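Local coordinates for protein mandelate racemase / muconate lactonizing enzyme (Burkholderia pseudomallei, PDB 2POD) that is of unknown specific function but belongs to the enolase superfamily, binds a metal ion in its barrel domain and may act as a lyase, at residues W21-V24 / I30-L33; N53-E58 / D64-R69. One frame throughout, in Å; residues are numbered along the deposited sequence.

Contact 1: residues W21-V24 / I30-L33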
ATOM      1  N   TRP B  21      22.284 -30.878 -26.894  1.00 40.91           N
ATOM      2  CA  TRP B  21      22.711 -29.959 -27.940  1.00 44.67           C
ATOM      3  C   TRP B  21      21.679 -29.840 -29.038  1.00 44.28           C
ATOM      4  O   TRP B  21      20.941 -30.782 -29.303  1.00 45.64           O
ATOM      5  CB  TRP B  21      24.052 -30.375 -28.522  1.00 49.10           C
ATOM      6  CG  TRP B  21      25.168 -30.205 -27.566  1.00 46.30           C
ATOM      7  CD1 TRP B  21      25.506 -29.069 -26.898  1.00 47.63           C
ATOM      8  CD2 TRP B  21      26.103 -31.206 -27.162  1.00 50.11           C
ATOM      9  NE1 TRP B  21      26.600 -29.297 -26.098  1.00 52.53           N
ATOM     10  CE2 TRP B  21      26.988 -30.603 -26.241  1.00 54.72           C
ATOM     11  CE3 TRP B  21      26.282 -32.555 -27.489  1.00 49.15           C
ATOM     12  CZ2 TRP B  21      28.047 -31.301 -25.650  1.00 59.28           C
ATOM     13  CZ3 TRP B  21      27.334 -33.253 -26.895  1.00 55.44           C
ATOM     14  CH2 TRP B  21      28.197 -32.624 -25.980  1.00 51.36           C
ATOM     15  N   VAL B  22      21.607 -28.655 -29.640  1.00 44.37           N
ATOM     16  CA  VAL B  22      20.759 -28.411 -30.805  1.00 44.06           C
ATOM     17  C   VAL B  22      21.590 -27.734 -31.892  1.00 44.86           C
ATOM     18  O   VAL B  22      22.383 -26.836 -31.603  1.00 44.55           O
ATOM     19  CB  VAL B  22      19.524 -27.520 -30.474  1.00 45.16           C
ATOM     20  CG1 VAL B  22      18.554 -27.493 -31.651  1.00 39.78           C
ATOM     21  CG2 VAL B  22      18.805 -28.031 -29.252  1.00 48.88           C
ATOM     22  N   LEU B  23      21.410 -28.185 -33.132  1.00 45.85           N
ATOM     23  CA  LEU B  23      22.087 -27.619 -34.292  1.00 47.57           C
ATOM     24  C   LEU B  23      21.060 -27.126 -35.290  1.00 47.63           C
ATOM     25  O   LEU B  23      20.160 -27.874 -35.671  1.00 45.22           O
ATOM     26  CB  LEU B  23      22.982 -28.665 -34.959  1.00 46.37           C
ATOM     27  CG  LEU B  23      24.271 -29.076 -34.246  1.00 43.88           C
ATOM     28  CD1 LEU B  23      24.818 -30.351 -34.862  1.00 41.17           C
ATOM     29  CD2 LEU B  23      25.313 -27.977 -34.304  1.00 42.57           C
ATOM     30  N   VAL B  24      21.193 -25.868 -35.708  1.00 48.64           N
ATOM     31  CA  VAL B  24      20.258 -25.267 -36.660  1.00 48.40           C
ATOM     32  C   VAL B  24      20.979 -24.997 -37.978  1.00 50.35           C
ATOM     33  O   VAL B  24      21.916 -24.199 -38.028  1.00 52.56           O
ATOM     34  CB  VAL B  24      19.621 -23.958 -36.098  1.00 49.04           C
ATOM     35  CG1 VAL B  24      18.735 -23.279 -37.143  1.00 40.37           C
ATOM     36  CG2 VAL B  24      18.819 -24.254 -34.836  1.00 46.36           C
ATOM     37  N   ILE B  30      25.567 -22.539 -43.116  1.00 64.72           N
ATOM     38  CA  ILE B  30      25.918 -21.969 -41.827  1.00 66.27           C
ATOM     39  C   ILE B  30      25.069 -22.584 -40.708  1.00 61.73           C
ATOM     40  O   ILE B  30      23.836 -22.628 -40.784  1.00 56.56           O
ATOM     41  CB  ILE B  30      25.977 -20.399 -41.862  1.00 68.93           C
ATOM     42  CG1 ILE B  30      25.202 -19.752 -40.720  1.00 73.72           C
ATOM     43  CG2 ILE B  30      25.516 -19.846 -43.205  1.00 75.86           C
ATOM     44  CD1 ILE B  30      26.075 -19.340 -39.600  1.00 74.81           C
ATOM     45  N   THR B  31      25.755 -23.125 -39.703  1.00 57.30           N
ATOM     46  CA  THR B  31      25.093 -23.863 -38.636  1.00 56.20           C
ATOM     47  C   THR B  31      25.330 -23.217 -37.274  1.00 53.52           C
ATOM     48  O   THR B  31      26.448 -22.770 -36.970  1.00 48.46           O
ATOM     49  CB  THR B  31      25.457 -25.381 -38.600  1.00 57.80           C
ATOM     50  OG1 THR B  31      26.303 -25.660 -37.476  1.00 64.98           O
ATOM     51  CG2 THR B  31      26.133 -25.845 -39.892  1.00 53.10           C
ATOM     52  N   GLY B  32      24.267 -23.164 -36.470  1.00 48.42           N
ATOM     53  CA  GLY B  32      24.336 -22.582 -35.131  1.00 40.97           C
ATOM     54  C   GLY B  32      24.248 -23.637 -34.056  1.00 35.31           C
ATOM     55  O   GLY B  32      23.566 -24.642 -34.222  1.00 41.36           O
ATOM     56  N   LEU B  33      24.935 -23.407 -32.947  1.00 40.22           N
ATOM     57  CA  LEU B  33      24.953 -24.358 -31.836  1.00 41.23           C
ATOM     58  C   LEU B  33      24.178 -23.834 -30.628  1.00 44.38           C
ATOM     59  O   LEU B  33      24.486 -22.768 -30.088  1.00 40.73           O
ATOM     60  CB  LEU B  33      26.385 -24.663 -31.413  1.00 36.58           C
ATOM     61  CG  LEU B  33      26.821 -26.105 -31.156  1.00 50.15           C
ATOM     62  CD1 LEU B  33      28.101 -26.089 -30.341  1.00 35.40           C
ATOM     63  CD2 LEU B  33      25.754 -27.014 -30.510  1.00 39.20           C
TER
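Leu23 and Leu33 meet on one face of a beta hairpin, because Leu23 holds CG anti to its carbonyl carbon (chi1 -72°) and Leu33 has an unusual chi1 of -135° that carries CD2 back toward the neighbouring strand. The hairpin joins strands 19-26 and 31-37 of the antiparallel sheet in the N-terminal capping domain of the enolase superfamily. Leu23 and Leu33 form a non-hydrogen-bonded pair, their side chains slanting across each other with Leu23 CD2 3.9 Å from Leu33 CD2. Trp21 runs alongside Leu33 on the same face, and its CD1 reaches Leu33 CD2 at 4.2 Å; Glu35 takes the hydrogen bond of the indole NE1. Val328 of helix 327-339 touches both Trp21 and Leu33. Val24 and Gly32 form the adjoining hydrogen-bonded pair. Val24 N reaches Gly32 O at 3.1 Å, and Gly32 N returns a bond of 3.0 Å to Val24 O. Val22 and Val24 face the other way, onto Ala88, Leu89 and Ile96 of helix 81-101. Gly32 O and Val24 O also receive CA-H...O contacts: Leu23 CA lies 3.3 Å from Gly32 O, and Thr31 CA lies 3.3 Å from Val24 O.

Contact 2: residues N53-E58 / D64-R69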
ATOM      1  N   ASN B  53       8.805 -26.901 -36.771  1.00 51.36           N
ATOM      2  CA  ASN B  53       7.935 -26.489 -37.867  1.00 57.98           C
ATOM      3  C   ASN B  53       7.675 -24.983 -37.928  1.00 58.56           C
ATOM      4  O   ASN B  53       7.343 -24.440 -38.988  1.00 60.82           O
ATOM      5  CB  ASN B  53       6.612 -27.260 -37.820  1.00 59.81           C
ATOM      6  CG  ASN B  53       6.808 -28.762 -37.941  1.00 71.36           C
ATOM      7  OD1 ASN B  53       7.526 -29.244 -38.825  1.00 66.65           O
ATOM      8  ND2 ASN B  53       6.172 -29.513 -37.044  1.00 81.17           N
ATOM      9  N   ARG B  54       7.837 -24.311 -36.791  1.00 54.37           N
ATOM     10  CA  ARG B  54       7.694 -22.861 -36.725  1.00 52.34           C
ATOM     11  C   ARG B  54       8.947 -22.163 -37.237  1.00 50.70           C
ATOM     12  O   ARG B  54       8.926 -20.971 -37.536  1.00 52.47           O
ATOM     13  CB  ARG B  54       7.378 -22.416 -35.295  1.00 54.06           C
ATOM     14  CG  ARG B  54       6.033 -22.900 -34.778  1.00 55.99           C
ATOM     15  CD  ARG B  54       5.277 -21.778 -34.105  1.00 70.80           C
ATOM     16  NE  ARG B  54       4.458 -21.020 -35.047  1.00 77.53           N
ATOM     17  CZ  ARG B  54       3.780 -19.917 -34.743  1.00 78.45           C
ATOM     18  NH1 ARG B  54       3.814 -19.424 -33.509  1.00 71.00           N
ATOM     19  NH2 ARG B  54       3.066 -19.302 -35.677  1.00 79.71           N
ATOM     20  N   LEU B  55      10.031 -22.921 -37.348  1.00 50.05           N
ATOM     21  CA  LEU B  55      11.359 -22.369 -37.544  1.00 49.35           C
ATOM     22  C   LEU B  55      11.941 -22.763 -38.904  1.00 54.42           C
ATOM     23  O   LEU B  55      12.677 -21.991 -39.514  1.00 54.55           O
ATOM     24  CB  LEU B  55      12.271 -22.837 -36.411  1.00 45.23           C
ATOM     25  CG  LEU B  55      13.178 -21.823 -35.706  1.00 41.65           C
ATOM     26  CD1 LEU B  55      12.450 -20.565 -35.240  1.00 41.33           C
ATOM     27  CD2 LEU B  55      13.841 -22.493 -34.537  1.00 32.40           C
ATOM     28  N   ILE B  56      11.598 -23.963 -39.372  1.00 55.70           N
ATOM     29  CA  ILE B  56      12.066 -24.476 -40.658  1.00 53.32           C
ATOM     30  C   ILE B  56      11.473 -23.687 -41.827  1.00 53.52           C
ATOM     31  O   ILE B  56      10.253 -23.554 -41.950  1.00 55.04           O
ATOM     32  CB  ILE B  56      11.850 -26.021 -40.772  1.00 53.51           C
ATOM     33  CG1 ILE B  56      13.035 -26.745 -40.118  1.00 58.24           C
ATOM     34  CG2 ILE B  56      11.709 -26.481 -42.237  1.00 57.74           C
ATOM     35  CD1 ILE B  56      12.699 -28.071 -39.471  1.00 58.04           C
ATOM     36  N   GLY B  57      12.358 -23.136 -42.656  1.00 52.58           N
ATOM     37  CA  GLY B  57      11.955 -22.269 -43.759  1.00 53.17           C
ATOM     38  C   GLY B  57      12.096 -20.780 -43.480  1.00 55.37           C
ATOM     39  O   GLY B  57      11.976 -19.964 -44.398  1.00 59.57           O
ATOM     40  N   GLU B  58      12.355 -20.426 -42.219  1.00 56.36           N
ATOM     41  CA  GLU B  58      12.380 -19.024 -41.780  1.00 53.16           C
ATOM     42  C   GLU B  58      13.785 -18.428 -41.836  1.00 50.88           C
ATOM     43  O   GLU B  58      14.774 -19.153 -41.799  1.00 53.25           O
ATOM     44  CB  GLU B  58      11.824 -18.897 -40.359  1.00 54.99           C
ATOM     45  CG  GLU B  58      10.355 -19.288 -40.211  1.00 53.16           C
ATOM     46  CD  GLU B  58       9.408 -18.113 -40.402  1.00 60.61           C
ATOM     47  OE1 GLU B  58       9.863 -16.949 -40.325  1.00 60.30           O
ATOM     48  OE2 GLU B  58       8.201 -18.355 -40.622  1.00 59.76           O
ATOM     49  N   ASP B  64      14.387 -11.843 -32.357  1.00 42.49           N
ATOM     50  CA  ASP B  64      13.264 -11.310 -31.586  1.00 42.30           C
ATOM     51  C   ASP B  64      11.896 -11.814 -32.047  1.00 41.03           C
ATOM     52  O   ASP B  64      11.030 -12.106 -31.212  1.00 39.71           O
ATOM     53  CB  ASP B  64      13.281  -9.775 -31.581  1.00 44.10           C
ATOM     54  CG  ASP B  64      14.255  -9.193 -30.559  1.00 42.33           C
ATOM     55  OD1 ASP B  64      14.639  -9.890 -29.588  1.00 49.37           O
ATOM     56  OD2 ASP B  64      14.638  -8.021 -30.727  1.00 40.75           O
ATOM     57  N   ARG B  65      11.708 -11.919 -33.364  1.00 41.34           N
ATOM     58  CA  ARG B  65      10.439 -12.384 -33.933  1.00 41.12           C
ATOM     59  C   ARG B  65      10.166 -13.842 -33.572  1.00 42.64           C
ATOM     60  O   ARG B  65       9.039 -14.193 -33.215  1.00 42.52           O
ATOM     61  CB  ARG B  65      10.399 -12.191 -35.451  1.00 41.45           C
ATOM     62  CG  ARG B  65       9.065 -12.547 -36.098  1.00 37.65           C
ATOM     63  CD  ARG B  65       9.074 -12.267 -37.594  1.00 51.35           C
ATOM     64  NE  ARG B  65       8.968 -13.492 -38.387  1.00 61.99           N
ATOM     65  CZ  ARG B  65       7.822 -14.017 -38.814  1.00 59.68           C
ATOM     66  NH1 ARG B  65       6.665 -13.434 -38.534  1.00 68.32           N
ATOM     67  NH2 ARG B  65       7.831 -15.134 -39.519  1.00 61.44           N
ATOM     68  N   HIS B  66      11.203 -14.674 -33.642  1.00 42.00           N
ATOM     69  CA  HIS B  66      11.043 -16.113 -33.412  1.00 46.29           C
ATOM     70  C   HIS B  66      10.833 -16.465 -31.958  1.00 44.91           C
ATOM     71  O   HIS B  66       9.991 -17.304 -31.657  1.00 46.11           O
ATOM     72  CB  HIS B  66      12.198 -16.922 -34.011  1.00 45.84           C
ATOM     73  CG  HIS B  66      12.284 -16.814 -35.496  1.00 45.42           C
ATOM     74  ND1 HIS B  66      11.163 -16.808 -36.299  1.00 43.76           N
ATOM     75  CD2 HIS B  66      13.345 -16.680 -36.324  1.00 36.05           C
ATOM     76  CE1 HIS B  66      11.532 -16.671 -37.559  1.00 44.76           C
ATOM     77  NE2 HIS B  66      12.850 -16.592 -37.601  1.00 42.69           N
ATOM     78  N   ALA B  67      11.587 -15.808 -31.071  1.00 45.81           N
ATOM     79  CA  ALA B  67      11.390 -15.898 -29.619  1.00 44.18           C
ATOM     80  C   ALA B  67       9.947 -15.630 -29.203  1.00 41.08           C
ATOM     81  O   ALA B  67       9.398 -16.353 -28.381  1.00 42.01           O
ATOM     82  CB  ALA B  67      12.339 -14.954 -28.882  1.00 45.21           C
ATOM     83  N   LYS B  68       9.340 -14.607 -29.796  1.00 39.32           N
ATOM     84  CA  LYS B  68       7.929 -14.313 -29.590  1.00 40.97           C
ATOM     85  C   LYS B  68       7.002 -15.365 -30.213  1.00 42.23           C
ATOM     86  O   LYS B  68       6.021 -15.771 -29.592  1.00 50.01           O
ATOM     87  CB  LYS B  68       7.605 -12.892 -30.081  1.00 35.95           C
ATOM     88  CG  LYS B  68       6.125 -12.498 -30.034  1.00 41.61           C
ATOM     89  CD  LYS B  68       5.594 -12.361 -28.617  1.00 51.38           C
ATOM     90  CE  LYS B  68       4.117 -11.964 -28.603  1.00 57.09           C
ATOM     91  NZ  LYS B  68       3.899 -10.547 -29.015  1.00 61.46           N
ATOM     92  N   ARG B  69       7.332 -15.818 -31.421  1.00 47.49           N
ATOM     93  CA  ARG B  69       6.590 -16.883 -32.106  1.00 42.20           C
ATOM     94  C   ARG B  69       6.634 -18.240 -31.388  1.00 42.56           C
ATOM     95  O   ARG B  69       5.635 -18.967 -31.350  1.00 41.02           O
ATOM     96  CB  ARG B  69       7.067 -17.011 -33.549  1.00 40.21           C
ATOM     97  CG  ARG B  69       6.444 -15.983 -34.497  1.00 43.66           C
ATOM     98  CD  ARG B  69       7.049 -16.061 -35.895  1.00 39.16           C
ATOM     99  NE  ARG B  69       6.513 -17.192 -36.647  1.00 48.89           N
ATOM    100  CZ  ARG B  69       7.185 -18.303 -36.927  1.00 50.80           C
ATOM    101  NH1 ARG B  69       8.448 -18.447 -36.537  1.00 49.65           N
ATOM    102  NH2 ARG B  69       6.592 -19.276 -37.606  1.00 52.27           N
TER
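Arg54 meets Arg69 twice, once through its backbone and once through its side chain. Its carbonyl O is gripped end-on by both terminal nitrogens of Arg69, NH1 at 2.8 Å and NH2 at 2.9 Å from Arg54 O, and lies in the guanidinium plane. NH2 approaches on a lone pair in the carbonyl plane, while NH1 is tilted 31° from that plane. The Arg54 chain, bent at chi2 and chi3, turns back over Arg69, and its NH1 makes a weak bond to Arg69 O. The two guanidinium groups lie close, their planes 47° apart, and the Glu58 carboxylate faces the Arg69 group. Leu55 lays CD1 over one face of the His66 ring, a CH-pi contact of 4.1 Å from CD1 to the ring centroid, while His66 NE2 bonds to Asp59 O. A type II turn from Leu55 to Glu58, with Gly57 at a positive phi, redirects the chain toward helix 63-69. Glu58 bends at chi2 (-91°) to bring its carboxylate within reach of both Arg65 and Arg69. Arg65 NH2 donates to OE1 of Glu58 at 2.8 Å on the syn side, whereas OE2 of Glu58 sits 3.5 Å from Arg69 NH2, over the guanidinium face, and is held there by charge alone. At the His66 edge, CE1 approaches Glu58 OE1 to 3.2 Å. The result is a salt-bridge network that ties the turn after helix 40-55 to helix 63-69 in the N-terminal domain of the enolase fold.

How the contacts relate
Contacts 1 and 2 follow each other along the chain within the N-terminal domain: the hairpin closes first, and strand 31-37 then leads into helix 40-55. Their centres are 15 Å apart and their nearest atoms about 5 Å, without touching. Helix 81-101 and strand 5-13 connect them: Leu89 receives Val22 from contact 1 and Leu55 from contact 2, and Ile5 and Ile8 also pack against side chains of both. Contact 1 turns its Trp21 and Leu33 toward helix 327-339 of the barrel domain. Contact 2 reaches other subunits through Asp64, Arg65 and Lys68. The sodium site of Glu220, Glu246 and Glu272 includes no residue of either contact.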